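Side-chain contact in transcriptional regulator, LuxR family (Burkholderia thailandensis, PDB 3MQQ), which probably binds DNA to regulate transcription, the part described here being its PAS domain rather than the LuxR-type DNA-binding region: residues D29-A32 with A33-C37. Sequence-based numbering, arbitrary orientation.
Sequences DELA and AIFRC. With EOH (ethanol), chain I.
Leu31 and Phe35 meet one turn apart at the end of helix 29-34, a short helix of this PAS domain that closes with a Schellman motif. CD1 of Leu31 lies 3.7 Å from CE2 of Phe35, and the two side chains cross obliquely. Leu31 carries CG anti to the backbone N (chi1 -173°), and this swings CD1 toward the Phe35 ring. The ring also presents its edge to the backbone: Leu31 O lies in the ring plane, 3.4 Å from CD2 of Phe35. That same oxygen accepts the N-H of Phe35. Ile34 N in turn bonds to Glu30 O at 2.9 Å, and CG1 of Ile34 packs close to this carbonyl.

Beyond Phe35 the helix ends. Arg36 takes positive phi (51°) as the C-prime residue, and Cys37 N turns back to Ala32 O in a nearly straight bond (172°). Arg36 N bonds to Ala33 O. Arg36 then folds its chain back at chi2, so that NH1 reaches Ala33 O as well, 2.9 Å away. The two donors approach this oxygen from opposite faces of the carbonyl plane. Ethanol, probably from the crystallisation liquor, sits between the arginine and the Glu30 carboxylate, and its C2 lies 3.1 Å from Glu30 OE2.

Around the turn, Ile34 O accepts a bond from Arg82 NH1, and Phe88 meets the Phe35 ring edge-to-face. Leu42 of helix 39-42 touches Leu31 and Cys37, while Asn28 OD1 bonds to Leu31 N at the start of the helix. NH1 of Arg36 also donates to the ethanol O, 2.9 Å away.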
loop_
_atom_site.group_PDB
_atom_site.type_symbol
_atom_site.label_atom_id
_atom_site.label_comp_id
_atom_site.label_asym_id
_atom_site.label_seq_id
_atom_site.Cartn_x
_atom_site.Cartn_y
_atom_site.Cartn_z
ATOM N N ASP B 29 1.859 1.287 12.625
ATOM C CA ASP B 29 3.147 0.853 13.194
ATOM C C ASP B 29 4.206 0.696 12.095
ATOM O O ASP B 29 5.375 0.954 12.334
ATOM C CB ASP B 29 3.010 -0.426 14.042
ATOM C CG ASP B 29 2.599 -0.146 15.485
ATOM O OD1 ASP B 29 2.569 1.032 15.911
ATOM O OD2 ASP B 29 2.340 -1.109 16.232
ATOM N N GLU B 30 3.806 0.267 10.885
ATOM C CA GLU B 30 4.785 0.130 9.809
ATOM C C GLU B 30 5.443 1.459 9.458
ATOM O O GLU B 30 6.669 1.490 9.190
ATOM C CB GLU B 30 4.180 -0.543 8.565
ATOM C CG GLU B 30 5.189 -0.885 7.409
ATOM C CD GLU B 30 6.347 -1.775 7.821
ATOM O OE1 GLU B 30 6.166 -2.632 8.703
ATOM O OE2 GLU B 30 7.449 -1.633 7.224
ATOM N N LEU B 31 4.655 2.535 9.418
ATOM C CA LEU B 31 5.242 3.871 9.156
ATOM C C LEU B 31 6.288 4.217 10.216
ATOM O O LEU B 31 7.394 4.691 9.881
ATOM C CB LEU B 31 4.174 4.964 9.087
ATOM C CG LEU B 31 4.851 6.273 8.648
ATOM C CD1 LEU B 31 5.110 6.304 7.127
ATOM C CD2 LEU B 31 4.074 7.493 9.119
ATOM N N ALA B 32 5.952 3.977 11.481
ATOM C CA ALA B 32 6.871 4.164 12.611
ATOM C C ALA B 32 8.159 3.355 12.410
ATOM O O ALA B 32 9.260 3.861 12.648
ATOM C CB ALA B 32 6.205 3.784 13.915
ATOM N N ALA B 33 8.002 2.106 11.966
ATOM C CA ALA B 33 9.136 1.213 11.741
ATOM C C ALA B 33 10.049 1.794 10.675
ATOM O O ALA B 33 11.266 1.877 10.882
ATOM C CB ALA B 33 8.665 -0.218 11.372
ATOM N N ILE B 34 9.450 2.236 9.562
ATOM C CA ILE B 34 10.238 2.754 8.447
ATOM C C ILE B 34 11.072 3.944 8.913
ATOM O O ILE B 34 12.273 4.047 8.597
ATOM C CB ILE B 34 9.342 3.178 7.261
ATOM C CG1 ILE B 34 8.621 1.963 6.643
ATOM C CG2 ILE B 34 10.157 3.949 6.217
ATOM C CD1 ILE B 34 7.444 2.333 5.721
ATOM N N PHE B 35 10.445 4.824 9.690
ATOM C CA PHE B 35 11.107 6.053 10.126
ATOM C C PHE B 35 11.842 5.953 11.463
ATOM O O PHE B 35 12.308 6.954 12.011
ATOM C CB PHE B 35 10.141 7.243 10.031
ATOM C CG PHE B 35 9.877 7.651 8.618
ATOM C CD1 PHE B 35 10.779 8.472 7.939
ATOM C CD2 PHE B 35 8.784 7.139 7.928
ATOM C CE1 PHE B 35 10.554 8.817 6.597
ATOM C CE2 PHE B 35 8.538 7.486 6.609
ATOM C CZ PHE B 35 9.445 8.318 5.937
ATOM N N ARG B 36 11.965 4.719 11.950
ATOM C CA ARG B 36 12.703 4.398 13.175
ATOM C C ARG B 36 12.310 5.245 14.375
ATOM O O ARG B 36 13.182 5.775 15.087
ATOM C CB ARG B 36 14.225 4.512 12.946
ATOM C CG ARG B 36 14.743 3.873 11.675
ATOM C CD ARG B 36 14.646 2.345 11.664
ATOM N NE ARG B 36 15.426 1.738 10.577
ATOM C CZ ARG B 36 14.911 1.084 9.535
ATOM N NH1 ARG B 36 13.599 0.914 9.416
ATOM N NH2 ARG B 36 15.722 0.571 8.620
ATOM N N CYS B 37 11.003 5.342 14.621
ATOM C CA CYS B 37 10.494 6.073 15.783
ATOM C C CYS B 37 9.211 5.419 16.286
ATOM O O CYS B 37 8.848 4.342 15.819
ATOM C CB CYS B 37 10.226 7.522 15.408
ATOM S SG CYS B 37 9.076 7.686 14.035
HETATM C C1 EOH I . 10.945 -0.544 7.988
HETATM C C2 EOH I . 10.532 -1.994 7.753
HETATM O O EOH I . 12.032 -0.046 7.209
#